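Local structure of beta-ketoacyl synthase (Burkholderia phymatum, 4EWG) at residues A[122-125]-A[126-130]; A[202-205]-A[206-210]; A[352-355]-A[356-360]. The protein probably catalyses the condensation of an acyl group with a malonyl unit on acyl carrier protein, as a dimeric ketosynthase of the thiolase superfamily. All blocks are in the same frame, centred on the assembly; numbering follows the deposited sequence.

Contact 1: A[122-125]-A[126-130]; sequences FGTM and LESGS
The C-terminal end of helix 116-128 is closed here by S128 and G129, which turn back on the carbonyls of T124 and M125. T124 O takes two bonds from one residue: S128 N at 2.8 Å and S128 OG at 3.2 Å, reaching the oxygen from opposite faces of the carbonyl plane, the hydroxyl well above it. With chi1 at 72°, S128 OG sits between its own backbone N and carbonyl carbon, folded back over the last turn, and there it also accepts from S130 N at 3.2 Å. Serine suits the place because its hydroxyl can donate to T124 O and accept from S130 N at once. M125 O is met by G129 N at 2.7 Å, with a bent N-H angle of 131°. G129 has positive phi, where a CB would jam against the carbonyl oxygen of S128; glycine therefore fits. S130 O then lies 3.1 Å from M125 CA in a CA-H...O contact. Around this end, the second subunit supplies Y45 to L126 O and R120 as the salt-bridge partner of E127, while M125 packs on its F46. The result is a helix C-terminus leaving through a glycine with positive phi, joined to an ST turn at S128.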
loop_
_atom_site.group_PDB
_atom_site.type_symbol
_atom_site.label_atom_id
_atom_site.label_comp_id
_atom_site.label_asym_id
_atom_site.label_seq_id
_atom_site.Cartn_x
_atom_site.Cartn_y
_atom_site.Cartn_z
ATOM N N PHE A 122 19.887 3.989 -5.849
ATOM C CA PHE A 122 19.076 4.989 -6.568
ATOM C C PHE A 122 19.331 6.430 -6.066
ATOM O O PHE A 122 19.382 7.381 -6.872
ATOM C CB PHE A 122 17.589 4.653 -6.476
ATOM C CG PHE A 122 17.148 3.533 -7.395
ATOM C CD1 PHE A 122 17.346 3.611 -8.765
ATOM C CD2 PHE A 122 16.487 2.429 -6.892
ATOM C CE1 PHE A 122 16.890 2.584 -9.614
ATOM C CE2 PHE A 122 16.052 1.395 -7.719
ATOM C CZ PHE A 122 16.244 1.478 -9.087
ATOM N N GLY A 123 19.496 6.582 -4.755
ATOM C CA GLY A 123 19.777 7.887 -4.163
ATOM C C GLY A 123 21.069 8.457 -4.691
ATOM O O GLY A 123 21.153 9.635 -4.995
ATOM N N THR A 124 22.078 7.607 -4.824
ATOM C CA THR A 124 23.338 8.026 -5.365
ATOM C C THR A 124 23.235 8.344 -6.878
ATOM O O THR A 124 23.926 9.236 -7.386
ATOM C CB THR A 124 24.411 6.974 -5.062
ATOM O OG1 THR A 124 24.572 6.895 -3.641
ATOM C CG2 THR A 124 25.738 7.351 -5.678
ATOM N N MET A 125 22.402 7.604 -7.598
ATOM C CA MET A 125 22.156 7.908 -8.992
ATOM C C MET A 125 21.660 9.357 -9.094
ATOM O O MET A 125 22.109 10.098 -9.945
ATOM C CB MET A 125 21.167 6.881 -9.599
ATOM C CG MET A 125 20.718 7.165 -11.036
ATOM S SD MET A 125 19.508 5.993 -11.649
ATOM C CE MET A 125 19.011 6.784 -13.158
ATOM N N LEU A 126 20.742 9.752 -8.214
ATOM C CA LEU A 126 20.298 11.126 -8.172
ATOM C C LEU A 126 21.438 12.055 -7.754
ATOM O O LEU A 126 21.652 13.078 -8.373
ATOM C CB LEU A 126 19.091 11.288 -7.243
ATOM C CG LEU A 126 17.824 10.602 -7.784
ATOM C CD1 LEU A 126 16.796 10.328 -6.696
ATOM C CD2 LEU A 126 17.241 11.403 -8.915
ATOM N N GLU A 127 22.171 11.683 -6.708
ATOM C CA GLU A 127 23.225 12.530 -6.153
ATOM C C GLU A 127 24.324 12.876 -7.160
ATOM O O GLU A 127 24.750 14.023 -7.214
ATOM C CB GLU A 127 23.890 11.862 -4.950
ATOM C CG GLU A 127 24.973 12.713 -4.278
ATOM C CD GLU A 127 24.437 14.054 -3.807
ATOM O OE1 GLU A 127 23.275 14.095 -3.387
ATOM O OE2 GLU A 127 25.169 15.077 -3.850
ATOM N N SER A 128 24.780 11.882 -7.922
ATOM C CA SER A 128 25.949 12.044 -8.812
ATOM C C SER A 128 25.756 11.531 -10.262
ATOM O O SER A 128 26.666 11.668 -11.086
ATOM C CB SER A 128 27.132 11.298 -8.221
ATOM O OG SER A 128 26.933 9.899 -8.346
ATOM N N GLY A 129 24.602 10.922 -10.564
ATOM C CA GLY A 129 24.419 10.258 -11.864
ATOM C C GLY A 129 24.994 8.841 -11.983
ATOM O O GLY A 129 24.625 8.091 -12.905
ATOM N N SER A 130 25.877 8.471 -11.056
ATOM C CA SER A 130 26.459 7.128 -11.032
ATOM C C SER A 130 25.378 6.021 -10.933
ATOM O O SER A 130 24.470 6.111 -10.143
ATOM C CB SER A 130 27.428 6.992 -9.857
ATOM O OG SER A 130 27.660 5.618 -9.521
#

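Contact 2: A[202-205]-A[206-210]; sequences AVAV and FDTLY
One face of the F206 ring is covered by V205: its CG1 stands 4.0 Å from the ring centroid and 14° off the normal, a CH-pi contact displaced toward the rim. V203 O lies at the ring's edge, near its plane, and A202 O approaches F206 CD2 obliquely at 3.7 Å. Valine and phenylalanine, adjacent in sequence, point the same way; V205 places CG1 opposite its backbone N (chi1 169°), which carries that methyl over the aromatic face. Farther out F206 packs on L341 and V205 on F399, so two apolar residues suit this buried side. Both residues belong to the last turns of helix 200-207, which ends in a Schellman motif: a type I turn runs from D207 to Y210, which takes positive phi. V203 O is held by D207 N at 2.8 Å, in the carbonyl plane, and weakly by F206 N. A204 O receives both T208 N at 2.9 Å and T208 OG1 at 2.8 Å; a chi1 of 59° swings the hydroxyl back over the final turn, where threonine adds a second bond to a carbonyl that already holds its helical N-H. The D207 carboxylate turns away, taken by T212, H50 and T51 of the same chain. At the subunit interface A204 packs against M125 of the second subunit, and T208 and L209 against its S136.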
loop_
_atom_site.group_PDB
_atom_site.type_symbol
_atom_site.label_atom_id
_atom_site.label_comp_id
_atom_site.label_asym_id
_atom_site.label_seq_id
_atom_site.Cartn_x
_atom_site.Cartn_y
_atom_site.Cartn_z
ATOM N N ALA A 202 15.895 4.688 8.852
ATOM C CA ALA A 202 14.667 4.342 9.554
ATOM C C ALA A 202 14.647 5.081 10.910
ATOM O O ALA A 202 13.620 5.572 11.317
ATOM C CB ALA A 202 14.543 2.832 9.744
ATOM N N VAL A 203 15.790 5.162 11.596
ATOM C CA VAL A 203 15.833 5.859 12.870
ATOM C C VAL A 203 15.753 7.386 12.687
ATOM O O VAL A 203 15.064 8.054 13.439
ATOM C CB VAL A 203 17.045 5.487 13.719
ATOM C CG1 VAL A 203 17.002 6.237 15.031
ATOM C CG2 VAL A 203 17.017 3.998 14.006
ATOM N N ALA A 204 16.414 7.909 11.658
ATOM C CA ALA A 204 16.343 9.365 11.342
ATOM C C ALA A 204 14.900 9.887 11.215
ATOM O O ALA A 204 14.618 11.040 11.560
ATOM C CB ALA A 204 17.111 9.661 10.062
ATOM N N VAL A 205 14.009 9.060 10.671
ATOM C CA VAL A 205 12.563 9.406 10.543
ATOM C C VAL A 205 12.025 9.982 11.873
ATOM O O VAL A 205 11.417 11.037 11.920
ATOM C CB VAL A 205 11.723 8.163 10.152
ATOM C CG1 VAL A 205 10.241 8.419 10.265
ATOM C CG2 VAL A 205 12.076 7.686 8.753
ATOM N N PHE A 206 12.286 9.270 12.943
ATOM C CA PHE A 206 11.854 9.677 14.263
ATOM C C PHE A 206 12.864 10.584 14.991
ATOM O O PHE A 206 12.465 11.457 15.766
ATOM C CB PHE A 206 11.553 8.432 15.072
ATOM C CG PHE A 206 10.511 7.581 14.440
ATOM C CD1 PHE A 206 9.157 7.901 14.579
ATOM C CD2 PHE A 206 10.859 6.486 13.642
ATOM C CE1 PHE A 206 8.179 7.117 13.970
ATOM C CE2 PHE A 206 9.871 5.700 13.005
ATOM C CZ PHE A 206 8.528 6.017 13.184
ATOM N N ASP A 207 14.151 10.364 14.770
ATOM C CA ASP A 207 15.184 11.195 15.402
ATOM C C ASP A 207 15.061 12.669 14.985
ATOM O O ASP A 207 15.206 13.553 15.814
ATOM C CB ASP A 207 16.594 10.663 15.106
ATOM C CG ASP A 207 17.633 11.159 16.107
ATOM O OD1 ASP A 207 17.573 10.754 17.292
ATOM O OD2 ASP A 207 18.520 11.931 15.726
ATOM N N THR A 208 14.748 12.918 13.715
ATOM C CA THR A 208 14.553 14.279 13.232
ATOM C C THR A 208 13.298 14.930 13.798
ATOM O O THR A 208 13.153 16.128 13.697
ATOM C CB THR A 208 14.463 14.345 11.700
ATOM O OG1 THR A 208 13.361 13.534 11.255
ATOM C CG2 THR A 208 15.778 13.839 11.054
ATOM N N LEU A 209 12.383 14.142 14.348
ATOM C CA LEU A 209 11.210 14.669 15.038
ATOM C C LEU A 209 11.467 14.844 16.520
ATOM O O LEU A 209 10.566 15.205 17.248
ATOM C CB LEU A 209 9.984 13.724 14.834
ATOM C CG LEU A 209 9.401 13.619 13.407
ATOM C CD1 LEU A 209 8.385 12.467 13.279
ATOM C CD2 LEU A 209 8.775 14.938 12.954
ATOM N N TYR A 210 12.688 14.566 16.981
ATOM C CA TYR A 210 12.990 14.491 18.423
ATOM C C TYR A 210 12.081 13.514 19.177
ATOM O O TYR A 210 11.744 13.757 20.314
ATOM C CB TYR A 210 12.917 15.869 19.089
ATOM C CG TYR A 210 13.777 16.869 18.392
ATOM C CD1 TYR A 210 13.298 17.536 17.267
ATOM C CD2 TYR A 210 15.094 17.144 18.838
ATOM C CE1 TYR A 210 14.082 18.429 16.584
ATOM C CE2 TYR A 210 15.886 18.070 18.172
ATOM C CZ TYR A 210 15.366 18.707 17.030
ATOM O OH TYR A 210 16.099 19.602 16.306
#

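Contact 3: A[352-355]-A[356-360]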
loop_
_atom_site.group_PDB
_atom_site.type_symbol
_atom_site.label_atom_id
_atom_site.label_comp_id
_atom_site.label_asym_id
_atom_site.label_seq_id
_atom_site.Cartn_x
_atom_site.Cartn_y
_atom_site.Cartn_z
ATOM N N THR A 352 -0.284 -10.673 21.379
ATOM C CA THR A 352 -1.535 -10.466 22.116
ATOM C C THR A 352 -2.426 -11.739 22.114
ATOM O O THR A 352 -3.049 -12.045 23.114
ATOM C CB THR A 352 -2.322 -9.253 21.574
ATOM O OG1 THR A 352 -1.550 -8.091 21.798
ATOM C CG2 THR A 352 -3.658 -9.076 22.259
ATOM N N ILE A 353 -2.478 -12.453 20.992
ATOM C CA ILE A 353 -3.233 -13.707 20.911
ATOM C C ILE A 353 -2.559 -14.816 21.742
ATOM O O ILE A 353 -3.233 -15.575 22.430
ATOM C CB ILE A 353 -3.407 -14.183 19.471
ATOM C CG1 ILE A 353 -4.309 -13.230 18.686
ATOM C CG2 ILE A 353 -4.052 -15.552 19.432
ATOM C CD1 ILE A 353 -4.259 -13.485 17.204
ATOM N N GLU A 354 -1.240 -14.867 21.705
ATOM C CA GLU A 354 -0.496 -15.819 22.514
ATOM C C GLU A 354 -0.733 -15.580 24.008
ATOM O O GLU A 354 -0.933 -16.520 24.768
ATOM C CB GLU A 354 1.002 -15.734 22.238
ATOM C CG GLU A 354 1.390 -15.996 20.799
ATOM C CD GLU A 354 1.480 -17.471 20.438
ATOM O OE1 GLU A 354 0.707 -18.287 20.982
ATOM O OE2 GLU A 354 2.333 -17.806 19.580
ATOM N N MET A 355 -0.738 -14.315 24.419
ATOM C CA MET A 355 -0.984 -13.983 25.793
ATOM C C MET A 355 -2.420 -14.316 26.174
ATOM O O MET A 355 -2.664 -14.907 27.232
ATOM C CB MET A 355 -0.687 -12.520 26.018
ATOM C CG MET A 355 0.794 -12.214 25.910
ATOM S SD MET A 355 1.207 -10.544 26.435
ATOM C CE MET A 355 0.319 -9.596 25.203
ATOM N N MET A 356 -3.363 -13.974 25.311
ATOM C CA MET A 356 -4.775 -14.296 25.549
ATOM C C MET A 356 -4.988 -15.772 25.742
ATOM O O MET A 356 -5.697 -16.151 26.638
ATOM C CB MET A 356 -5.675 -13.813 24.397
ATOM C CG MET A 356 -7.120 -14.286 24.506
ATOM S SD MET A 356 -8.252 -13.490 23.369
ATOM C CE MET A 356 -7.957 -14.341 21.824
ATOM N N LYS A 357 -4.365 -16.603 24.901
ATOM C CA LYS A 357 -4.523 -18.075 25.021
ATOM C C LYS A 357 -4.050 -18.590 26.348
ATOM O O LYS A 357 -4.543 -19.608 26.829
ATOM C CB LYS A 357 -3.761 -18.823 23.944
ATOM C CG LYS A 357 -4.438 -18.839 22.578
ATOM C CD LYS A 357 -3.459 -19.246 21.481
ATOM C CE LYS A 357 -3.263 -20.750 21.403
ATOM N NZ LYS A 357 -2.030 -21.124 20.638
ATOM N N ARG A 358 -3.107 -17.891 26.970
ATOM C CA ARG A 358 -2.504 -18.389 28.194
ATOM C C ARG A 358 -2.911 -17.661 29.451
ATOM O O ARG A 358 -2.376 -17.938 30.524
ATOM C CB ARG A 358 -1.000 -18.369 28.030
ATOM C CG ARG A 358 -0.576 -19.240 26.877
ATOM C CD ARG A 358 0.919 -19.160 26.630
ATOM N NE ARG A 358 1.330 -20.127 25.612
ATOM C CZ ARG A 358 1.089 -20.018 24.302
ATOM N NH1 ARG A 358 0.406 -18.980 23.784
ATOM N NH2 ARG A 358 1.536 -20.947 23.488
ATOM N N ASN A 359 -3.895 -16.771 29.356
ATOM C CA ASN A 359 -4.323 -15.967 30.518
ATOM C C ASN A 359 -3.206 -15.195 31.219
ATOM O O ASN A 359 -3.244 -14.978 32.458
ATOM C CB ASN A 359 -5.043 -16.860 31.548
ATOM C CG ASN A 359 -6.350 -17.416 31.024
ATOM O OD1 ASN A 359 -6.911 -16.917 30.051
ATOM N ND2 ASN A 359 -6.838 -18.458 31.670
ATOM N N TRP A 360 -2.220 -14.762 30.432
ATOM C CA TRP A 360 -0.979 -14.214 30.979
ATOM C C TRP A 360 -0.571 -13.009 30.187
ATOM O O TRP A 360 -0.301 -13.095 28.983
ATOM C CB TRP A 360 0.074 -15.290 30.926
ATOM C CG TRP A 360 1.378 -14.924 31.525
ATOM C CD1 TRP A 360 1.812 -15.159 32.834
ATOM C CD2 TRP A 360 2.500 -14.289 30.847
ATOM N NE1 TRP A 360 3.087 -14.699 33.010
ATOM C CE2 TRP A 360 3.560 -14.162 31.843
ATOM C CE3 TRP A 360 2.728 -13.819 29.547
ATOM C CZ2 TRP A 360 4.788 -13.576 31.542
ATOM C CZ3 TRP A 360 3.972 -13.230 29.254
ATOM C CH2 TRP A 360 4.975 -13.113 30.227
#
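E354 and R358, one helical turn apart, lie side by side and meet through R358 NH1, which donates to E354 OE1 at 2.9 Å, a salt bridge, and to the backbone E354 O at 3.0 Å. The carbonyl oxygen lies in the guanidinium plane, whereas OE1 is met from above the carboxylate plane, the two flat groups being turned 65° apart. The arginine chain runs extended from CG to NE; its turn at chi4 brings NH1 back to E354, and the bend at E354 chi2 (-82°) brings the carboxylate round. K357 NZ adds a long salt bridge to the same E354 OE1, at 4.0 Å, though its stronger partner is H258. OE2 is taken by W350, so both carboxylate oxygens are held.

Next to this network helix 344-358 ends in a Schellman motif with N359 at positive phi, a left-handed conformation that asparagine, after glycine, tolerates well. M355 O accepts from R358 N and, nearly straight (178°), from W360 N, the two arriving from opposite faces of its plane. The M355 side chain runs close by W360 O, with M355 CB 3.0 Å from it, and CG reaches the indole edge near CE3. W23 packs on E354, M355 and R358, and K31 makes a cation-pi contact with W360. With arginine and lysine both close to OE1, the carboxylate would probably stay ionised, although it is buried.

Overall arrangement
Following the chain from the N terminus, contact 1 comes first, at the C-terminal end of helix 116-128; contact 2 follows where helix 200-207 finishes, and contact 3 where helix 344-358 gives way to strand 360-361. All three are local, each closing only a tight turn and no long loop; they run in series, and none nests in or crosses another. Contacts 1 and 2 lie on one side of the chain's centre, about 23 Å apart between centres, and both face the second subunit. Contact 3 is on the opposite side, about 49 Å from contact 1 between centres, and ties its helix to strands 8-16 and 299-303 of the main sheet and to helix 23-32.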